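Local coordinates for penicillin-binding protein (Bacillus halodurans, PDB 3TG9) that probably binds penicillin-like beta-lactams as a serine-active enzyme of the beta-lactamase family, though its own substrate is not established, at residues T92-H95 with L96-T100; L127-L130 with K131-L134; G169-F172 with Q173-V176. All blocks are in the same frame, centred on the assembly; numbering follows the deposited sequence.

Interaction 1. Residues T92-H95 with L96-T100; sequences TIHH and LLTHT
The His94 ring has the Thr98 side chain over one face. OG1 of Thr98 stands 4.0 Å above the plane of the His94 ring, toward its rim, and CG2 of Thr98 lies over the same ring. The ring's ND1 bonds to Tyr273 OH, and His262 meets the ring edge-to-face. The His95 ring has Thr100 OG1 at its edge, 3.8 Å from His95 CD2. On the other side of CG, ND1 faces the helix start: Thr92 N donates to His95 ND1 (3.1 Å), tilted 27° from the ring plane. With CG of His95 beside its own backbone N (chi1 -69°), the ring can reach Thr92. In return, His95 N donates to Thr92 OG1 (3.3 Å). Thr98 OG1 also donates to His94 O (2.9 Å). Thr100 N bonds to His95 O (2.8 Å). On the buried side Ile93 and Leu97 run side by side and pack on Leu160 and Ile65. Helix 93-98 starts with a capping box, Thr92 with His95, and finishes in a Schellman motif at His99. The His99 ring meets that of Tyr152, which probably belongs to the family's active-site set with Ser55 and Lys58.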
ATOM      1  N   THR B  92      16.752  -1.504 -32.469  1.00 45.76           N
ATOM      2  CA  THR B  92      16.509  -0.145 -32.902  1.00 43.22           C
ATOM      3  C   THR B  92      15.223   0.339 -32.245  1.00 42.43           C
ATOM      4  O   THR B  92      14.410  -0.470 -31.783  1.00 40.83           O
ATOM      5  CB  THR B  92      16.321  -0.093 -34.427  1.00 47.89           C
ATOM      6  OG1 THR B  92      15.148  -0.834 -34.784  1.00 46.30           O
ATOM      7  CG2 THR B  92      17.526  -0.695 -35.148  1.00 40.47           C
ATOM      8  N   ILE B  93      15.050   1.656 -32.206  1.00 37.60           N
ATOM      9  CA  ILE B  93      13.855   2.270 -31.657  1.00 37.57           C
ATOM     10  C   ILE B  93      12.611   1.626 -32.248  1.00 39.75           C
ATOM     11  O   ILE B  93      11.700   1.220 -31.526  1.00 36.26           O
ATOM     12  CB  ILE B  93      13.832   3.778 -31.976  1.00 40.25           C
ATOM     13  CG1 ILE B  93      15.048   4.479 -31.355  1.00 40.42           C
ATOM     14  CG2 ILE B  93      12.524   4.408 -31.530  1.00 36.34           C
ATOM     15  CD1 ILE B  93      15.213   4.229 -29.864  1.00 40.50           C
ATOM     16  N   HIS B  94      12.586   1.531 -33.574  1.00 44.97           N
ATOM     17  CA  HIS B  94      11.443   0.992 -34.297  1.00 40.19           C
ATOM     18  C   HIS B  94      11.120  -0.456 -33.894  1.00 37.13           C
ATOM     19  O   HIS B  94       9.953  -0.849 -33.860  1.00 38.84           O
ATOM     20  CB  HIS B  94      11.671   1.117 -35.810  1.00 43.15           C
ATOM     21  CG  HIS B  94      10.747   0.275 -36.631  1.00 39.35           C
ATOM     22  ND1 HIS B  94       9.582   0.769 -37.183  1.00 45.11           N
ATOM     23  CD2 HIS B  94      10.809  -1.028 -36.988  1.00 38.64           C
ATOM     24  CE1 HIS B  94       8.970  -0.198 -37.846  1.00 43.67           C
ATOM     25  NE2 HIS B  94       9.690  -1.299 -37.736  1.00 36.71           N
ATOM     26  N   HIS B  95      12.141  -1.246 -33.583  1.00 37.23           N
ATOM     27  CA  HIS B  95      11.904  -2.608 -33.106  1.00 40.44           C
ATOM     28  C   HIS B  95      11.132  -2.596 -31.792  1.00 38.72           C
ATOM     29  O   HIS B  95      10.192  -3.366 -31.596  1.00 38.73           O
ATOM     30  CB  HIS B  95      13.221  -3.359 -32.911  1.00 43.55           C
ATOM     31  CG  HIS B  95      13.937  -3.667 -34.190  1.00 47.20           C
ATOM     32  ND1 HIS B  95      15.310  -3.595 -34.311  1.00 45.75           N
ATOM     33  CD2 HIS B  95      13.473  -4.039 -35.405  1.00 46.18           C
ATOM     34  CE1 HIS B  95      15.658  -3.916 -35.544  1.00 52.35           C
ATOM     35  NE2 HIS B  95      14.563  -4.187 -36.231  1.00 48.43           N
ATOM     36  N   LEU B  96      11.544  -1.714 -30.892  1.00 37.68           N
ATOM     37  CA  LEU B  96      10.912  -1.589 -29.586  1.00 39.72           C
ATOM     38  C   LEU B  96       9.461  -1.124 -29.712  1.00 36.68           C
ATOM     39  O   LEU B  96       8.572  -1.669 -29.055  1.00 34.19           O
ATOM     40  CB  LEU B  96      11.717  -0.627 -28.710  1.00 34.65           C
ATOM     41  CG  LEU B  96      13.175  -1.056 -28.504  1.00 35.83           C
ATOM     42  CD1 LEU B  96      14.055   0.097 -28.054  1.00 35.57           C
ATOM     43  CD2 LEU B  96      13.262  -2.214 -27.528  1.00 35.52           C
ATOM     44  N   LEU B  97       9.230  -0.138 -30.582  1.00 34.97           N
ATOM     45  CA  LEU B  97       7.914   0.475 -30.763  1.00 34.52           C
ATOM     46  C   LEU B  97       6.862  -0.490 -31.293  1.00 35.73           C
ATOM     47  O   LEU B  97       5.659  -0.297 -31.077  1.00 31.94           O
ATOM     48  CB  LEU B  97       8.011   1.664 -31.723  1.00 33.60           C
ATOM     49  CG  LEU B  97       8.618   2.958 -31.196  1.00 33.03           C
ATOM     50  CD1 LEU B  97       9.046   3.849 -32.348  1.00 34.33           C
ATOM     51  CD2 LEU B  97       7.622   3.675 -30.301  1.00 33.51           C
ATOM     52  N   THR B  98       7.316  -1.511 -32.012  1.00 31.09           N
ATOM     53  CA  THR B  98       6.411  -2.455 -32.648  1.00 33.25           C
ATOM     54  C   THR B  98       6.499  -3.847 -32.036  1.00 35.13           C
ATOM     55  O   THR B  98       5.852  -4.774 -32.513  1.00 37.04           O
ATOM     56  CB  THR B  98       6.690  -2.563 -34.161  1.00 39.26           C
ATOM     57  OG1 THR B  98       8.060  -2.930 -34.366  1.00 42.43           O
ATOM     58  CG2 THR B  98       6.415  -1.233 -34.856  1.00 34.36           C
ATOM     59  N   HIS B  99       7.295  -3.993 -30.982  1.00 36.52           N
ATOM     60  CA  HIS B  99       7.420  -5.276 -30.297  1.00 37.42           C
ATOM     61  C   HIS B  99       8.068  -6.318 -31.189  1.00 37.72           C
ATOM     62  O   HIS B  99       7.646  -7.474 -31.201  1.00 41.28           O
ATOM     63  CB  HIS B  99       6.052  -5.802 -29.859  1.00 35.62           C
ATOM     64  CG  HIS B  99       5.380  -4.956 -28.822  1.00 37.10           C
ATOM     65  ND1 HIS B  99       5.809  -4.895 -27.516  1.00 31.85           N
ATOM     66  CD2 HIS B  99       4.294  -4.150 -28.903  1.00 31.77           C
ATOM     67  CE1 HIS B  99       5.024  -4.086 -26.835  1.00 33.28           C
ATOM     68  NE2 HIS B  99       4.097  -3.616 -27.652  1.00 31.60           N
ATOM     69  N   THR B 100       9.088  -5.918 -31.935  1.00 38.18           N
ATOM     70  CA  THR B 100       9.805  -6.858 -32.791  1.00 39.93           C
ATOM     71  C   THR B 100      11.296  -6.881 -32.460  1.00 41.80           C
ATOM     72  O   THR B 100      12.101  -7.379 -33.244  1.00 43.70           O
ATOM     73  CB  THR B 100       9.613  -6.514 -34.282  1.00 38.53           C
ATOM     74  OG1 THR B 100       9.973  -5.147 -34.508  1.00 33.06           O
ATOM     75  CG2 THR B 100       8.158  -6.723 -34.700  1.00 35.09           C
TER

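Interaction 2. Residues L127-L130 with K131-L134; sequences LRRL and KDFL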
ATOM      1  N   LEU B 127      10.686   0.044  -7.072  1.00 29.10           N
ATOM      2  CA  LEU B 127      10.623   0.289  -8.513  1.00 37.22           C
ATOM      3  C   LEU B 127      10.117   1.693  -8.772  1.00 33.41           C
ATOM      4  O   LEU B 127       8.971   1.880  -9.174  1.00 34.03           O
ATOM      5  CB  LEU B 127       9.685  -0.711  -9.181  1.00 31.26           C
ATOM      6  CG  LEU B 127      10.236  -2.129  -9.126  1.00 32.44           C
ATOM      7  CD1 LEU B 127       9.147  -3.160  -9.377  1.00 33.02           C
ATOM      8  CD2 LEU B 127      11.362  -2.247 -10.136  1.00 34.99           C
ATOM      9  N   ARG B 128      10.973   2.682  -8.547  1.00 36.16           N
ATOM     10  CA  ARG B 128      10.546   4.072  -8.613  1.00 36.68           C
ATOM     11  C   ARG B 128      11.071   4.807  -9.845  1.00 39.38           C
ATOM     12  O   ARG B 128      10.489   5.801 -10.279  1.00 39.32           O
ATOM     13  CB  ARG B 128      10.946   4.771  -7.320  1.00 37.17           C
ATOM     14  CG  ARG B 128      10.661   3.904  -6.115  1.00 34.72           C
ATOM     15  CD  ARG B 128      10.314   4.728  -4.902  1.00 33.56           C
ATOM     16  NE  ARG B 128       9.000   5.343  -5.012  1.00 36.37           N
ATOM     17  CZ  ARG B 128       8.033   5.260  -4.093  1.00 36.34           C
ATOM     18  NH1 ARG B 128       6.882   5.879  -4.305  1.00 33.63           N
ATOM     19  NH2 ARG B 128       8.200   4.570  -2.969  1.00 29.83           N
ATOM     20  N   ARG B 129      12.164   4.304 -10.408  1.00 37.34           N
ATOM     21  CA  ARG B 129      12.713   4.854 -11.634  1.00 35.92           C
ATOM     22  C   ARG B 129      12.750   3.741 -12.655  1.00 35.84           C
ATOM     23  O   ARG B 129      12.805   2.564 -12.298  1.00 36.88           O
ATOM     24  CB  ARG B 129      14.126   5.387 -11.414  1.00 38.00           C
ATOM     25  CG  ARG B 129      14.257   6.415 -10.305  1.00 37.38           C
ATOM     26  CD  ARG B 129      13.499   7.688 -10.628  1.00 43.27           C
ATOM     27  NE  ARG B 129      13.561   8.031 -12.048  1.00 40.15           N
ATOM     28  CZ  ARG B 129      14.577   8.665 -12.625  1.00 45.53           C
ATOM     29  NH1 ARG B 129      15.639   9.027 -11.909  1.00 43.62           N
ATOM     30  NH2 ARG B 129      14.537   8.937 -13.924  1.00 42.74           N
ATOM     31  N   LEU B 130      12.718   4.108 -13.928  1.00 34.00           N
ATOM     32  CA  LEU B 130      12.709   3.119 -14.989  1.00 34.54           C
ATOM     33  C   LEU B 130      13.953   2.237 -14.936  1.00 35.26           C
ATOM     34  O   LEU B 130      13.892   1.046 -15.239  1.00 33.27           O
ATOM     35  CB  LEU B 130      12.583   3.801 -16.349  1.00 32.74           C
ATOM     36  CG  LEU B 130      11.302   4.610 -16.580  1.00 33.33           C
ATOM     37  CD1 LEU B 130      11.186   4.994 -18.030  1.00 33.66           C
ATOM     38  CD2 LEU B 130      10.085   3.830 -16.143  1.00 32.44           C
ATOM     39  N   LYS B 131      15.082   2.815 -14.545  1.00 36.69           N
ATOM     40  CA  LYS B 131      16.312   2.035 -14.466  1.00 37.52           C
ATOM     41  C   LYS B 131      16.206   0.891 -13.470  1.00 35.76           C
ATOM     42  O   LYS B 131      16.939  -0.093 -13.569  1.00 33.35           O
ATOM     43  CB  LYS B 131      17.528   2.919 -14.169  1.00 40.93           C
ATOM     44  CG  LYS B 131      17.207   4.310 -13.639  1.00 45.47           C
ATOM     45  CD  LYS B 131      17.206   4.351 -12.125  1.00 44.70           C
ATOM     46  CE  LYS B 131      18.492   3.766 -11.569  1.00 53.33           C
ATOM     47  NZ  LYS B 131      19.683   4.426 -12.165  1.00 61.46           N
ATOM     48  N   ASP B 132      15.277   1.005 -12.527  1.00 35.54           N
ATOM     49  CA  ASP B 132      15.124  -0.032 -11.508  1.00 35.99           C
ATOM     50  C   ASP B 132      14.637  -1.345 -12.124  1.00 36.04           C
ATOM     51  O   ASP B 132      14.769  -2.409 -11.524  1.00 35.09           O
ATOM     52  CB  ASP B 132      14.182   0.430 -10.389  1.00 32.55           C
ATOM     53  CG  ASP B 132      14.737   1.609  -9.611  1.00 33.40           C
ATOM     54  OD1 ASP B 132      15.966   1.655  -9.394  1.00 37.23           O
ATOM     55  OD2 ASP B 132      13.951   2.494  -9.214  1.00 31.32           O
ATOM     56  N   PHE B 133      14.083  -1.269 -13.326  1.00 35.69           N
ATOM     57  CA  PHE B 133      13.619  -2.469 -14.013  1.00 33.88           C
ATOM     58  C   PHE B 133      14.752  -3.201 -14.731  1.00 34.85           C
ATOM     59  O   PHE B 133      14.647  -4.395 -14.994  1.00 33.37           O
ATOM     60  CB  PHE B 133      12.503  -2.129 -15.007  1.00 33.75           C
ATOM     61  CG  PHE B 133      11.217  -1.673 -14.356  1.00 35.74           C
ATOM     62  CD1 PHE B 133      10.115  -2.517 -14.304  1.00 34.47           C
ATOM     63  CD2 PHE B 133      11.109  -0.404 -13.806  1.00 33.81           C
ATOM     64  CE1 PHE B 133       8.931  -2.107 -13.718  1.00 34.11           C
ATOM     65  CE2 PHE B 133       9.929   0.012 -13.210  1.00 35.02           C
ATOM     66  CZ  PHE B 133       8.839  -0.843 -13.164  1.00 36.91           C
ATOM     67  N   LEU B 134      15.828  -2.486 -15.051  1.00 36.09           N
ATOM     68  CA  LEU B 134      16.910  -3.049 -15.870  1.00 38.48           C
ATOM     69  C   LEU B 134      17.447  -4.400 -15.385  1.00 41.09           C
ATOM     70  O   LEU B 134      17.554  -5.345 -16.176  1.00 42.74           O
ATOM     71  CB  LEU B 134      18.063  -2.051 -16.007  1.00 38.29           C
ATOM     72  CG  LEU B 134      17.897  -1.017 -17.113  1.00 40.60           C
ATOM     73  CD1 LEU B 134      18.888   0.121 -16.911  1.00 37.05           C
ATOM     74  CD2 LEU B 134      18.034  -1.664 -18.507  1.00 33.33           C
TER
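Leu127 and Phe133 meet methyl to ring. CD2 of Leu127 sits over the ring centre of Phe133, 4.0 Å from the centroid and 7° off the normal, a CH-pi contact. CB of Leu127 reaches CZ of the same ring at 4.1 Å. The carbonyl oxygens of Arg129 and Leu130 lie at the ring's edge. The Leu127 and Asp132 side chains run antiparallel alongside each other, CD2 of Leu127 by CB of Asp132. The Asp132 carboxylate turns back toward the preceding backbone, with CG beside its own N (chi1 -65°). Its OD2 takes two N-H groups. Arg128 N donates at 3.1 Å to Asp132 OD2 on the anti side; Arg129 N donates at 2.8 Å to the same atom from above the carboxylate plane. This grip fixes the backbone where the turn begins. Asp132 N returns a bond to Arg129 O (2.9 Å), and Phe133 N bonds to Leu130 O (3.0 Å). The guanidinium of Arg129 leads away to a salt bridge with Glu165, and that of Arg128 pairs with Asp195. The turn lies in the long loop between helices 93-98 and 155-168. Leu130, Phe133 and Leu134 pack on helix 155-168, and Tyr106 meets the Phe133 ring edge-to-face.

Interaction 3. Residues G169-F172 with Q173-V176; sequences GVTF and QEYV
Phe172 and Val176 make the tight, buried side of this contact. CG2 of Val176 sits over one face of the Phe172 ring, toward its rim. It is 3.9 Å from the centroid and 23° off the normal, a CH-pi contact, and its nearest ring atom is Phe172 CZ at 3.6 Å. CG of Phe172 is anti to the backbone N (chi1 176°), which carries the ring along the helix to the side of Val176. Helix 58-70 lies against this pair, with Thr61 on Phe172 and Phe60 on Val176. Tyr175 is buried too. Its ring leads away from the turn, and its OH bonds to Gln67. The side chain of Gln173 is bent at chi2, and its NE2 bonds to the carbonyl of Gly224.

Thr171 and Glu174 form a capping box at the start of helix 172-182. Thr171 N donates to Glu174 OE1 at 2.9 Å, almost straight at 175°. It meets that oxygen on the anti side, somewhat out of the carboxylate plane. Glu174 N donates back to Thr171 OG1 at 3.1 Å. The two bonds satisfy the N-H of the N-cap residue itself and that of Glu174 in the first turn. They hold the carboxylate near the helix start, where the helix dipole would probably favour its negative charge. Tyr175 N adds the first regular helix bond, to Thr171 O.

Toward solvent the packing is thinner. Gly169, with positive phi, follows helix 155-168 and leads into the cap. It is exposed, as are Val170 and Glu174. Val170 lays CB at 3.4 Å from Glu174 OE1. Its CG2 comes no nearer than 4.1 Å to Tyr175 CB and lies near the plane of the Tyr175 ring, at its edge.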
ATOM      1  N   GLY B 169      16.676  14.279 -20.864  1.00 43.79           N
ATOM      2  CA  GLY B 169      17.391  14.735 -19.686  1.00 46.61           C
ATOM      3  C   GLY B 169      16.490  14.894 -18.478  1.00 42.48           C
ATOM      4  O   GLY B 169      16.968  15.118 -17.374  1.00 46.74           O
ATOM      5  N   VAL B 170      15.182  14.791 -18.689  1.00 43.84           N
ATOM      6  CA  VAL B 170      14.224  14.775 -17.586  1.00 40.86           C
ATOM      7  C   VAL B 170      13.756  13.341 -17.344  1.00 41.76           C
ATOM      8  O   VAL B 170      14.147  12.435 -18.071  1.00 43.21           O
ATOM      9  CB  VAL B 170      13.016  15.687 -17.867  1.00 40.49           C
ATOM     10  CG1 VAL B 170      13.413  17.156 -17.738  1.00 39.84           C
ATOM     11  CG2 VAL B 170      12.423  15.400 -19.254  1.00 39.83           C
ATOM     12  N   THR B 171      12.938  13.124 -16.319  1.00 42.77           N
ATOM     13  CA  THR B 171      12.429  11.776 -16.057  1.00 37.40           C
ATOM     14  C   THR B 171      11.338  11.459 -17.060  1.00 37.56           C
ATOM     15  O   THR B 171      10.736  12.367 -17.623  1.00 33.28           O
ATOM     16  CB  THR B 171      11.850  11.623 -14.633  1.00 37.23           C
ATOM     17  OG1 THR B 171      10.746  12.520 -14.459  1.00 38.41           O
ATOM     18  CG2 THR B 171      12.921  11.913 -13.577  1.00 37.99           C
ATOM     19  N   PHE B 172      11.082  10.171 -17.278  1.00 33.88           N
ATOM     20  CA  PHE B 172      10.030   9.769 -18.195  1.00 34.14           C
ATOM     21  C   PHE B 172       8.703  10.431 -17.847  1.00 33.74           C
ATOM     22  O   PHE B 172       8.059  11.040 -18.703  1.00 32.34           O
ATOM     23  CB  PHE B 172       9.860   8.250 -18.229  1.00 31.45           C
ATOM     24  CG  PHE B 172       8.720   7.805 -19.096  1.00 33.36           C
ATOM     25  CD1 PHE B 172       8.839   7.817 -20.479  1.00 29.79           C
ATOM     26  CD2 PHE B 172       7.517   7.409 -18.534  1.00 32.26           C
ATOM     27  CE1 PHE B 172       7.784   7.423 -21.283  1.00 30.84           C
ATOM     28  CE2 PHE B 172       6.453   7.019 -19.335  1.00 31.94           C
ATOM     29  CZ  PHE B 172       6.588   7.027 -20.712  1.00 29.12           C
ATOM     30  N   GLN B 173       8.312  10.308 -16.585  1.00 31.99           N
ATOM     31  CA  GLN B 173       7.072  10.884 -16.071  1.00 31.14           C
ATOM     32  C   GLN B 173       6.989  12.396 -16.293  1.00 36.45           C
ATOM     33  O   GLN B 173       5.943  12.929 -16.700  1.00 35.60           O
ATOM     34  CB  GLN B 173       6.928  10.554 -14.578  1.00 29.19           C
ATOM     35  CG  GLN B 173       6.830   9.047 -14.266  1.00 30.17           C
ATOM     36  CD  GLN B 173       8.172   8.312 -14.311  1.00 33.64           C
ATOM     37  OE1 GLN B 173       9.223   8.918 -14.529  1.00 35.44           O
ATOM     38  NE2 GLN B 173       8.137   6.994 -14.087  1.00 34.52           N
ATOM     39  N   GLU B 174       8.094  13.082 -16.023  1.00 32.86           N
ATOM     40  CA  GLU B 174       8.173  14.514 -16.251  1.00 38.07           C
ATOM     41  C   GLU B 174       7.936  14.842 -17.722  1.00 36.35           C
ATOM     42  O   GLU B 174       7.190  15.767 -18.047  1.00 36.75           O
ATOM     43  CB  GLU B 174       9.532  15.057 -15.807  1.00 37.03           C
ATOM     44  CG  GLU B 174       9.628  15.330 -14.322  1.00 42.77           C
ATOM     45  CD  GLU B 174      11.047  15.629 -13.879  1.00 44.11           C
ATOM     46  OE1 GLU B 174      11.994  15.295 -14.622  1.00 44.69           O
ATOM     47  OE2 GLU B 174      11.218  16.186 -12.776  1.00 49.58           O
ATOM     48  N   TYR B 175       8.573  14.082 -18.609  1.00 35.48           N
ATOM     49  CA  TYR B 175       8.417  14.324 -20.035  1.00 36.71           C
ATOM     50  C   TYR B 175       6.950  14.205 -20.455  1.00 36.63           C
ATOM     51  O   TYR B 175       6.405  15.101 -21.105  1.00 36.95           O
ATOM     52  CB  TYR B 175       9.291  13.388 -20.875  1.00 39.81           C
ATOM     53  CG  TYR B 175       9.242  13.750 -22.352  1.00 39.26           C
ATOM     54  CD1 TYR B 175      10.246  14.517 -22.932  1.00 40.70           C
ATOM     55  CD2 TYR B 175       8.169  13.367 -23.149  1.00 38.69           C
ATOM     56  CE1 TYR B 175      10.194  14.877 -24.272  1.00 39.99           C
ATOM     57  CE2 TYR B 175       8.110  13.722 -24.495  1.00 38.24           C
ATOM     58  CZ  TYR B 175       9.128  14.475 -25.049  1.00 38.19           C
ATOM     59  OH  TYR B 175       9.083  14.836 -26.383  1.00 44.83           O
ATOM     60  N   VAL B 176       6.309  13.108 -20.067  1.00 34.95           N
ATOM     61  CA  VAL B 176       4.953  12.831 -20.528  1.00 35.26           C
ATOM     62  C   VAL B 176       3.929  13.815 -19.976  1.00 36.06           C
ATOM     63  O   VAL B 176       3.077  14.313 -20.711  1.00 35.38           O
ATOM     64  CB  VAL B 176       4.525  11.384 -20.208  1.00 33.55           C
ATOM     65  CG1 VAL B 176       3.051  11.181 -20.518  1.00 31.72           C
ATOM     66  CG2 VAL B 176       5.375  10.397 -21.000  1.00 30.31           C
TER

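In the fold
From the N terminus the three contacts follow in series, and none nests in or crosses another. Each is local: interaction 1 spans a short helix and both its caps, interaction 2 a turn, interaction 3 a helix start. Interaction 2 lies in the long loop that follows helix 93-98. Interaction 3 comes after helix 155-168 and opens helix 172-182. Interactions 2 and 3 touch: Arg129 NH2 lies 3.4 Å from Thr171 CG2, and Leu130 CD1 lies 3.5 Å from Phe172 CB. Glu165 binds both, through Arg129 and Phe172 N. Interaction 1 stands apart, its nearest atoms about 10 Å from either. Helix 155-168 touches all three.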